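Local coordinates for chitinase (Paenibacillus sp. FPU-7, PDB 5GZT), which probably catalyses the random endo-hydrolysis of beta-1,4 linkages between N-acetylglucosamine units in chitin and chitodextrins, at residues V967-H973 with F996-L1002; Q983-Y987 with Y1098-Y1102; L481-H487 with Q507-T513. All blocks are in the same frame, centred on the assembly; numbering follows the deposited sequence.

Interaction 1. Residues V967-H973 with F996-L1002; sequences VMTYDYH and FSADSVL
Tyr-972 and Phe-996 form the aromatic part of this contact, which joins the loop after strand 964-967, the sixth of a family 18 TIM barrel, to the start of helix 998-1007. The CB of Phe-996 sits over one face of the Tyr-972 ring, 3.6 Å from its centroid, as a CH-pi contact. The two rings are nearly parallel, with planes at 19°, but slid so far apart that they barely overlap; the CA of Tyr-970 lies over the opposite face of Tyr-972.

Aliphatic contacts continue along the first turn of the helix. Val-967 divides its branches, CG1 meeting CG1 of Val-1001 at 3.9 Å and CG2 meeting CD2 of Leu-1002 at 3.7 Å. Thr-969 lays CG2 against CA of Ala-998, 4.0 Å away, while its OG1 bonds Gly-1018 O on the next strand.

Ser-997 N-caps the helix and forms a capping box with Ser-1000: Ser-1000 N gives to Ser-997 OG at 3.1 Å, and Ser-997 N to Ser-1000 OG at 2.9 Å. Ser-997 OG also shares a hydrogen bond with the Thr-988 hydroxyl. NE2 of His-973 is hydrogen-bonded to Asp-995 and ND1 to Glu-977.

No hydrogen bond crosses between the segments: Tyr-972 OH comes within 3.0 Å of Ala-998 N, but at too poor an angle. Their mutual fit therefore rests on ring-face and methyl packing and on this close, unbonded polar approach.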
loop_
_atom_site.group_PDB
_atom_site.type_symbol
_atom_site.label_atom_id
_atom_site.label_comp_id
_atom_site.label_asym_id
_atom_site.label_seq_id
_atom_site.Cartn_x
_atom_site.Cartn_y
_atom_site.Cartn_z
ATOM N N VAL B 967 -15.318 -11.415 34.511
ATOM C CA VAL B 967 -14.977 -10.285 33.709
ATOM C C VAL B 967 -16.297 -9.710 33.143
ATOM O O VAL B 967 -17.156 -10.428 32.548
ATOM C CB VAL B 967 -14.031 -10.631 32.530
ATOM C CG1 VAL B 967 -13.540 -9.364 31.785
ATOM C CG2 VAL B 967 -12.862 -11.416 33.047
ATOM N N MET B 968 -16.439 -8.395 33.336
ATOM C CA MET B 968 -17.639 -7.650 32.956
ATOM C C MET B 968 -17.548 -7.324 31.444
ATOM O O MET B 968 -17.245 -6.198 31.051
ATOM C CB MET B 968 -17.769 -6.382 33.872
ATOM C CG MET B 968 -18.127 -6.824 35.318
ATOM S SD MET B 968 -18.338 -5.377 36.421
ATOM C CE MET B 968 -16.708 -4.739 36.625
ATOM N N THR B 969 -17.828 -8.346 30.635
ATOM C CA THR B 969 -17.715 -8.292 29.169
ATOM C C THR B 969 -19.070 -7.719 28.675
ATOM O O THR B 969 -19.935 -8.423 28.068
ATOM C CB THR B 969 -17.419 -9.715 28.636
ATOM O OG1 THR B 969 -18.306 -10.636 29.269
ATOM C CG2 THR B 969 -15.952 -10.090 28.896
ATOM N N TYR B 970 -19.284 -6.458 29.055
ATOM C CA TYR B 970 -20.526 -5.716 28.782
ATOM C C TYR B 970 -20.330 -4.244 29.115
ATOM O O TYR B 970 -19.221 -3.860 29.462
ATOM C CB TYR B 970 -21.744 -6.385 29.379
ATOM C CG TYR B 970 -21.667 -6.694 30.861
ATOM C CD1 TYR B 970 -21.619 -5.663 31.824
ATOM C CD2 TYR B 970 -21.712 -7.986 31.306
ATOM C CE1 TYR B 970 -21.606 -5.957 33.202
ATOM C CE2 TYR B 970 -21.654 -8.282 32.661
ATOM C CZ TYR B 970 -21.597 -7.285 33.585
ATOM O OH TYR B 970 -21.574 -7.670 34.850
ATOM N N ASP B 971 -21.325 -3.380 28.900
ATOM C CA ASP B 971 -21.159 -1.924 29.046
ATOM C C ASP B 971 -20.051 -1.337 28.231
ATOM O O ASP B 971 -19.470 -0.306 28.617
ATOM C CB ASP B 971 -20.874 -1.519 30.500
ATOM C CG ASP B 971 -21.948 -1.926 31.472
ATOM O OD1 ASP B 971 -23.135 -1.937 31.126
ATOM O OD2 ASP B 971 -21.600 -2.264 32.648
ATOM N N TYR B 972 -19.737 -1.948 27.088
ATOM C CA TYR B 972 -18.687 -1.433 26.235
ATOM C C TYR B 972 -18.974 -0.039 25.603
ATOM O O TYR B 972 -18.053 0.716 25.296
ATOM C CB TYR B 972 -18.414 -2.406 25.087
ATOM C CG TYR B 972 -18.026 -3.843 25.451
ATOM C CD1 TYR B 972 -17.147 -4.133 26.474
ATOM C CD2 TYR B 972 -18.420 -4.894 24.613
ATOM C CE1 TYR B 972 -16.809 -5.438 26.761
ATOM C CE2 TYR B 972 -18.071 -6.187 24.868
ATOM C CZ TYR B 972 -17.209 -6.444 25.942
ATOM O OH TYR B 972 -16.862 -7.735 26.207
ATOM N N HIS B 973 -20.246 0.189 25.312
ATOM C CA HIS B 973 -20.710 1.382 24.642
ATOM C C HIS B 973 -22.048 1.731 25.254
ATOM O O HIS B 973 -22.740 0.840 25.808
ATOM C CB HIS B 973 -20.839 1.110 23.155
ATOM C CG HIS B 973 -19.535 0.866 22.511
ATOM N ND1 HIS B 973 -18.523 1.801 22.508
ATOM C CD2 HIS B 973 -19.030 -0.238 21.927
ATOM C CE1 HIS B 973 -17.482 1.323 21.848
ATOM N NE2 HIS B 973 -17.763 0.081 21.490
ATOM N N PHE B 996 -14.544 -3.485 21.053
ATOM C CA PHE B 996 -14.656 -4.391 22.221
ATOM C C PHE B 996 -15.529 -5.567 21.990
ATOM O O PHE B 996 -16.612 -5.465 21.436
ATOM C CB PHE B 996 -15.292 -3.657 23.421
ATOM C CG PHE B 996 -14.384 -2.692 24.062
ATOM C CD1 PHE B 996 -13.445 -3.127 24.997
ATOM C CD2 PHE B 996 -14.443 -1.309 23.753
ATOM C CE1 PHE B 996 -12.552 -2.219 25.588
ATOM C CE2 PHE B 996 -13.572 -0.406 24.361
ATOM C CZ PHE B 996 -12.629 -0.861 25.284
ATOM N N SER B 997 -15.038 -6.712 22.404
ATOM C CA SER B 997 -15.896 -7.872 22.545
ATOM C C SER B 997 -15.407 -8.724 23.674
ATOM O O SER B 997 -14.282 -8.564 24.109
ATOM C CB SER B 997 -15.894 -8.678 21.220
ATOM O OG SER B 997 -14.604 -9.070 20.892
ATOM N N ALA B 998 -16.179 -9.727 24.030
ATOM C CA ALA B 998 -15.715 -10.736 24.973
ATOM C C ALA B 998 -14.404 -11.334 24.492
ATOM O O ALA B 998 -13.479 -11.520 25.266
ATOM C CB ALA B 998 -16.737 -11.824 25.165
ATOM N N ASP B 999 -14.347 -11.686 23.207
ATOM C CA ASP B 999 -13.163 -12.278 22.582
ATOM C C ASP B 999 -12.000 -11.377 22.743
ATOM O O ASP B 999 -10.922 -11.839 23.201
ATOM C CB ASP B 999 -13.461 -12.606 21.069
ATOM C CG ASP B 999 -12.308 -13.260 20.378
ATOM O OD1 ASP B 999 -11.761 -14.240 20.923
ATOM O OD2 ASP B 999 -11.865 -12.728 19.340
ATOM N N SER B 1000 -12.135 -10.094 22.384
ATOM C CA SER B 1000 -10.999 -9.195 22.439
ATOM C C SER B 1000 -10.577 -8.948 23.881
ATOM O O SER B 1000 -9.355 -8.967 24.175
ATOM C CB SER B 1000 -11.256 -7.832 21.791
ATOM O OG SER B 1000 -12.136 -7.022 22.536
ATOM N N VAL B 1001 -11.550 -8.804 24.766
ATOM C CA VAL B 1001 -11.209 -8.549 26.206
ATOM C C VAL B 1001 -10.531 -9.737 26.885
ATOM O O VAL B 1001 -9.451 -9.650 27.513
ATOM C CB VAL B 1001 -12.482 -8.160 26.975
ATOM C CG1 VAL B 1001 -12.180 -8.003 28.449
ATOM C CG2 VAL B 1001 -12.999 -6.875 26.472
ATOM N N LEU B 1002 -11.134 -10.899 26.678
ATOM C CA LEU B 1002 -10.601 -12.120 27.307
ATOM C C LEU B 1002 -9.311 -12.569 26.672
ATOM O O LEU B 1002 -8.398 -13.107 27.389
ATOM C CB LEU B 1002 -11.657 -13.164 27.322
ATOM C CG LEU B 1002 -12.871 -12.774 28.125
ATOM C CD1 LEU B 1002 -14.007 -13.739 27.843
ATOM C CD2 LEU B 1002 -12.557 -12.771 29.600
#

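Interaction 2. Residues Q983-Y987 with Y1098-Y1102; sequences QASVY and YKAEY
Val-986 is the apolar centre where the long loop after the sixth strand of the family 18 TIM barrel meets helix 1093-1106, which lies between the seventh and eighth strands. Its CB rests 3.9 Å from CG of Lys-1099, and its two methyls straddle one turn of the helix: CG1 faces CB of Tyr-1098 at 4.1 Å and CG2 faces CB of Tyr-1102 at 4.2 Å. With CG2 anti to the backbone N, CG1 is left between the N and the carbonyl carbon (chi1 45°), which is what spreads the branches over both tyrosines.

Further out, Tyr-987 brings its phenol end to Tyr-1102. Its OH lies in the plane of the Tyr-1102 ring, at the edge, 3.4 Å from CD1, and the ring planes stand steeply to each other at 76°. The hydroxyl of Tyr-1102 continues to Asp-999 and Arg-1006, tying the helix to its neighbour 998-1007.

At the polar edge Lys-1099 runs out fully extended beyond CG. Its buried ammonium makes a salt bridge to Asp-1091 and a hydrogen bond to Gly-1018 O. Across the contact, NZ gives a 2.8 Å hydrogen bond to Ala-984 O, lying in the carbonyl plane on a lone pair.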
loop_
_atom_site.group_PDB
_atom_site.type_symbol
_atom_site.label_atom_id
_atom_site.label_comp_id
_atom_site.label_asym_id
_atom_site.label_seq_id
_atom_site.Cartn_x
_atom_site.Cartn_y
_atom_site.Cartn_z
ATOM N N GLN B 983 -22.870 -3.162 22.916
ATOM C CA GLN B 983 -22.449 -2.975 24.344
ATOM C C GLN B 983 -21.907 -4.249 25.005
ATOM O O GLN B 983 -21.191 -4.138 25.994
ATOM C CB GLN B 983 -23.569 -2.391 25.206
ATOM C CG GLN B 983 -24.785 -3.287 25.480
ATOM C CD GLN B 983 -24.980 -3.702 26.948
ATOM O OE1 GLN B 983 -24.033 -3.619 27.817
ATOM N NE2 GLN B 983 -26.174 -4.213 27.228
ATOM N N ALA B 984 -22.206 -5.414 24.430
ATOM C CA ALA B 984 -21.921 -6.695 25.031
ATOM C C ALA B 984 -21.533 -7.806 24.049
ATOM O O ALA B 984 -21.643 -9.001 24.369
ATOM C CB ALA B 984 -23.135 -7.131 25.806
ATOM N N SER B 985 -21.042 -7.448 22.863
ATOM C CA SER B 985 -20.888 -8.476 21.817
ATOM C C SER B 985 -19.824 -9.508 22.154
ATOM O O SER B 985 -18.707 -9.143 22.587
ATOM C CB SER B 985 -20.532 -7.838 20.483
ATOM O OG SER B 985 -19.366 -7.057 20.571
ATOM N N VAL B 986 -20.130 -10.772 21.891
ATOM C CA VAL B 986 -19.182 -11.836 22.115
ATOM C C VAL B 986 -17.971 -11.826 21.173
ATOM O O VAL B 986 -16.833 -11.998 21.694
ATOM C CB VAL B 986 -19.854 -13.187 22.268
ATOM C CG1 VAL B 986 -20.928 -13.427 21.226
ATOM C CG2 VAL B 986 -18.838 -14.318 22.297
ATOM N N TYR B 987 -18.151 -11.498 19.878
ATOM C CA TYR B 987 -17.035 -11.173 18.980
ATOM C C TYR B 987 -17.072 -9.740 18.467
ATOM O O TYR B 987 -18.090 -9.018 18.588
ATOM C CB TYR B 987 -16.950 -12.203 17.819
ATOM C CG TYR B 987 -16.859 -13.681 18.266
ATOM C CD1 TYR B 987 -15.652 -14.308 18.569
ATOM C CD2 TYR B 987 -17.965 -14.440 18.312
ATOM C CE1 TYR B 987 -15.598 -15.689 18.956
ATOM C CE2 TYR B 987 -17.930 -15.758 18.712
ATOM C CZ TYR B 987 -16.758 -16.382 19.045
ATOM O OH TYR B 987 -16.856 -17.753 19.457
ATOM N N TYR B 1098 -23.949 -18.276 22.568
ATOM C CA TYR B 1098 -22.621 -18.164 21.999
ATOM C C TYR B 1098 -21.511 -17.801 23.083
ATOM O O TYR B 1098 -20.373 -18.153 22.894
ATOM C CB TYR B 1098 -22.613 -17.149 20.889
ATOM C CG TYR B 1098 -23.121 -17.702 19.541
ATOM C CD1 TYR B 1098 -22.282 -18.355 18.708
ATOM C CD2 TYR B 1098 -24.418 -17.477 19.111
ATOM C CE1 TYR B 1098 -22.732 -18.859 17.485
ATOM C CE2 TYR B 1098 -24.910 -17.993 17.902
ATOM C CZ TYR B 1098 -24.045 -18.652 17.081
ATOM O OH TYR B 1098 -24.433 -19.128 15.887
ATOM N N LYS B 1099 -21.862 -17.005 24.110
ATOM C CA LYS B 1099 -20.926 -16.695 25.259
ATOM C C LYS B 1099 -20.559 -17.974 25.962
ATOM O O LYS B 1099 -19.399 -18.203 26.252
ATOM C CB LYS B 1099 -21.565 -15.717 26.216
ATOM C CG LYS B 1099 -21.532 -14.319 25.582
ATOM C CD LYS B 1099 -22.055 -13.217 26.481
ATOM C CE LYS B 1099 -21.785 -11.884 25.778
ATOM N NZ LYS B 1099 -22.189 -10.709 26.581
ATOM N N ALA B 1100 -21.547 -18.820 26.147
ATOM C CA ALA B 1100 -21.391 -20.079 26.789
ATOM C C ALA B 1100 -20.541 -21.080 25.967
ATOM O O ALA B 1100 -19.653 -21.802 26.479
ATOM C CB ALA B 1100 -22.734 -20.664 27.100
ATOM N N GLU B 1101 -20.775 -21.045 24.652
ATOM C CA GLU B 1101 -19.998 -21.795 23.723
ATOM C C GLU B 1101 -18.563 -21.328 23.691
ATOM O O GLU B 1101 -17.692 -22.157 23.660
ATOM C CB GLU B 1101 -20.607 -21.682 22.306
ATOM C CG GLU B 1101 -19.840 -22.496 21.270
ATOM C CD GLU B 1101 -20.580 -22.552 19.939
ATOM O OE1 GLU B 1101 -20.907 -23.636 19.477
ATOM O OE2 GLU B 1101 -20.838 -21.503 19.423
ATOM N N TYR B 1102 -18.356 -20.010 23.692
ATOM C CA TYR B 1102 -17.053 -19.403 23.808
ATOM C C TYR B 1102 -16.346 -19.908 25.060
ATOM O O TYR B 1102 -15.242 -20.387 24.994
ATOM C CB TYR B 1102 -17.173 -17.865 23.783
ATOM C CG TYR B 1102 -15.834 -17.150 23.656
ATOM C CD1 TYR B 1102 -15.243 -16.939 22.390
ATOM C CD2 TYR B 1102 -15.115 -16.747 24.774
ATOM C CE1 TYR B 1102 -13.999 -16.331 22.313
ATOM C CE2 TYR B 1102 -13.907 -16.108 24.685
ATOM C CZ TYR B 1102 -13.338 -15.906 23.458
ATOM O OH TYR B 1102 -12.071 -15.368 23.355
#

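Interaction 3. Residues L481-H487 with Q507-T513; sequences LMTYDLH and QLSVDST
Thr-483 reaches Thr-513 because its CG2 stands anti to its own carbonyl carbon, leaving OG1 between the backbone N and that carbon (chi1 48°). The setting is the sixth strand-to-helix connection of the first of the two family 18 TIM barrels. The hydroxyl of Thr-483 is thereby given to Gly-530 O on the neighbouring strand and the methyl to the helix, with CG2 packed 3.5 Å from CB of Thr-513. His-487 likewise swings its ring beside its backbone N (chi1 -67°), which carries NE2 across to the segment before helix 510-519.

Leu-508 N donates to NE2 of His-487 over 3.1 Å, in the plane of the imidazole and fairly straight at 156°. Asp-491 holds the other ring nitrogen, ND1, and probably steadies the orientation of the ring. Leu-486 fills the middle, its CD1 3.7 Å from Ser-509 N, and CG2 of Val-510 touches OG1 of Thr-483 at 3.8 Å.

Ser-509 N-caps the helix in a capping box with Ser-512, and its OG also bonds Ser-502. Its carbonyl is gripped twice from opposite faces: Ser-509 O accepts Thr-513 OG1 at 2.9 Å and Thr-513 N at 3.1 Å.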
loop_
_atom_site.group_PDB
_atom_site.type_symbol
_atom_site.label_atom_id
_atom_site.label_comp_id
_atom_site.label_asym_id
_atom_site.label_seq_id
_atom_site.Cartn_x
_atom_site.Cartn_y
_atom_site.Cartn_z
ATOM N N LEU B 481 4.132 -3.479 -9.874
ATOM C CA LEU B 481 4.476 -4.646 -10.663
ATOM C C LEU B 481 3.518 -5.802 -10.447
ATOM O O LEU B 481 3.346 -6.269 -9.326
ATOM C CB LEU B 481 5.880 -5.125 -10.372
ATOM C CG LEU B 481 7.077 -4.224 -10.613
ATOM C CD1 LEU B 481 8.328 -4.861 -9.960
ATOM C CD2 LEU B 481 7.240 -4.083 -12.129
ATOM N N MET B 482 2.948 -6.276 -11.530
ATOM C CA MET B 482 1.987 -7.353 -11.537
ATOM C C MET B 482 2.697 -8.689 -11.483
ATOM O O MET B 482 2.652 -9.479 -12.403
ATOM C CB MET B 482 1.040 -7.221 -12.731
ATOM C CG MET B 482 0.073 -6.062 -12.494
ATOM S SD MET B 482 -1.307 -5.934 -13.680
ATOM C CE MET B 482 -0.367 -5.615 -15.123
ATOM N N THR B 483 3.349 -8.903 -10.338
ATOM C CA THR B 483 4.109 -10.094 -10.092
ATOM C C THR B 483 3.167 -11.246 -9.590
ATOM O O THR B 483 3.428 -11.849 -8.532
ATOM C CB THR B 483 5.260 -9.825 -9.112
ATOM O OG1 THR B 483 4.780 -9.099 -7.980
ATOM C CG2 THR B 483 6.433 -9.061 -9.862
ATOM N N TYR B 484 2.175 -11.585 -10.420
ATOM C CA TYR B 484 1.221 -12.655 -10.185
ATOM C C TYR B 484 0.703 -13.054 -11.539
ATOM O O TYR B 484 1.091 -12.426 -12.545
ATOM C CB TYR B 484 0.132 -12.206 -9.225
ATOM C CG TYR B 484 -0.490 -10.853 -9.452
ATOM C CD1 TYR B 484 -1.298 -10.612 -10.552
ATOM C CD2 TYR B 484 -0.299 -9.817 -8.536
ATOM C CE1 TYR B 484 -1.911 -9.397 -10.727
ATOM C CE2 TYR B 484 -0.889 -8.582 -8.717
ATOM C CZ TYR B 484 -1.697 -8.367 -9.802
ATOM O OH TYR B 484 -2.310 -7.130 -9.975
ATOM N N ASP B 485 -0.074 -14.114 -11.606
ATOM C CA ASP B 485 -0.339 -14.835 -12.795
ATOM C C ASP B 485 0.899 -15.152 -13.615
ATOM O O ASP B 485 0.820 -15.220 -14.834
ATOM C CB ASP B 485 -1.328 -14.035 -13.680
ATOM C CG ASP B 485 -2.613 -13.712 -12.941
ATOM O OD1 ASP B 485 -3.134 -14.536 -12.143
ATOM O OD2 ASP B 485 -3.051 -12.568 -13.080
ATOM N N LEU B 486 2.024 -15.418 -12.962
ATOM C CA LEU B 486 3.243 -15.637 -13.677
ATOM C C LEU B 486 3.210 -16.918 -14.431
ATOM O O LEU B 486 3.953 -17.079 -15.391
ATOM C CB LEU B 486 4.422 -15.543 -12.733
ATOM C CG LEU B 486 4.520 -14.127 -12.193
ATOM C CD1 LEU B 486 5.739 -14.027 -11.276
ATOM C CD2 LEU B 486 4.739 -13.042 -13.261
ATOM N N HIS B 487 2.467 -17.878 -13.910
ATOM C CA HIS B 487 2.276 -19.219 -14.484
ATOM C C HIS B 487 0.851 -19.565 -14.215
ATOM O O HIS B 487 0.237 -18.972 -13.292
ATOM C CB HIS B 487 3.201 -20.250 -13.821
ATOM C CG HIS B 487 4.652 -19.986 -14.145
ATOM N ND1 HIS B 487 5.146 -20.153 -15.430
ATOM C CD2 HIS B 487 5.638 -19.416 -13.430
ATOM C CE1 HIS B 487 6.406 -19.740 -15.467
ATOM N NE2 HIS B 487 6.717 -19.290 -14.267
ATOM N N GLN B 507 11.129 -20.759 -14.037
ATOM C CA GLN B 507 10.083 -20.205 -13.174
ATOM C C GLN B 507 10.321 -18.740 -12.941
ATOM O O GLN B 507 11.297 -18.329 -12.301
ATOM C CB GLN B 507 10.092 -20.922 -11.826
ATOM C CG GLN B 507 8.913 -20.577 -10.942
ATOM C CD GLN B 507 9.376 -20.423 -9.520
ATOM O OE1 GLN B 507 9.989 -21.315 -8.990
ATOM N NE2 GLN B 507 9.236 -19.265 -8.979
ATOM N N LEU B 508 9.361 -17.918 -13.358
ATOM C CA LEU B 508 9.348 -16.521 -13.048
ATOM C C LEU B 508 8.920 -16.262 -11.602
ATOM O O LEU B 508 8.182 -17.059 -11.023
ATOM C CB LEU B 508 8.364 -15.826 -14.000
ATOM C CG LEU B 508 8.727 -15.328 -15.395
ATOM C CD1 LEU B 508 10.007 -15.933 -15.934
ATOM C CD2 LEU B 508 7.543 -15.360 -16.355
ATOM N N SER B 509 9.252 -15.076 -11.112
ATOM C CA SER B 509 9.060 -14.749 -9.750
ATOM C C SER B 509 9.016 -13.247 -9.597
ATOM O O SER B 509 9.291 -12.515 -10.589
ATOM C CB SER B 509 10.214 -15.332 -8.977
ATOM O OG SER B 509 11.496 -14.856 -9.393
ATOM N N VAL B 510 8.708 -12.775 -8.370
ATOM C CA VAL B 510 8.930 -11.417 -7.967
ATOM C C VAL B 510 10.425 -11.085 -8.263
ATOM O O VAL B 510 10.740 -10.070 -8.831
ATOM C CB VAL B 510 8.672 -11.217 -6.492
ATOM C CG1 VAL B 510 9.160 -9.880 -5.978
ATOM C CG2 VAL B 510 7.183 -11.361 -6.191
ATOM N N ASP B 511 11.343 -11.923 -7.827
ATOM C CA ASP B 511 12.788 -11.598 -7.952
ATOM C C ASP B 511 13.197 -11.448 -9.459
ATOM O O ASP B 511 13.798 -10.453 -9.835
ATOM C CB ASP B 511 13.559 -12.682 -7.311
ATOM C CG ASP B 511 15.069 -12.415 -7.266
ATOM O OD1 ASP B 511 15.482 -11.321 -6.861
ATOM O OD2 ASP B 511 15.802 -13.382 -7.641
ATOM N N SER B 512 12.809 -12.380 -10.301
ATOM C CA SER B 512 13.084 -12.257 -11.733
ATOM C C SER B 512 12.524 -10.975 -12.301
ATOM O O SER B 512 13.210 -10.332 -13.102
ATOM C CB SER B 512 12.660 -13.488 -12.539
ATOM O OG SER B 512 11.236 -13.561 -12.711
ATOM N N THR B 513 11.337 -10.561 -11.860
ATOM C CA THR B 513 10.729 -9.352 -12.369
ATOM C C THR B 513 11.411 -8.082 -11.906
ATOM O O THR B 513 11.649 -7.133 -12.698
ATOM C CB THR B 513 9.231 -9.297 -12.034
ATOM O OG1 THR B 513 8.636 -10.508 -12.523
ATOM C CG2 THR B 513 8.548 -8.155 -12.701
#

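In the fold
Interactions 1 and 2 belong to the second family 18 barrel and interaction 3 to the first. Interactions 1 and 2 have centres about 9 Å apart and interlock along the chain, since 983-987 lies within the loop that interaction 1 closes. They touch directly: Tyr-972 N is 2.8 Å from Gln-983 O, a probable hydrogen bond, and Ser-997 CB packs 3.2 Å from Ser-985 O. Interaction 3 is the counterpart of interaction 1 in the other barrel, about 45 Å away between centres, with the same paired inverse gamma turns and serine capping box. Both loops leave the C-terminal end of their strands, the end where TIM barrels carry their active sites.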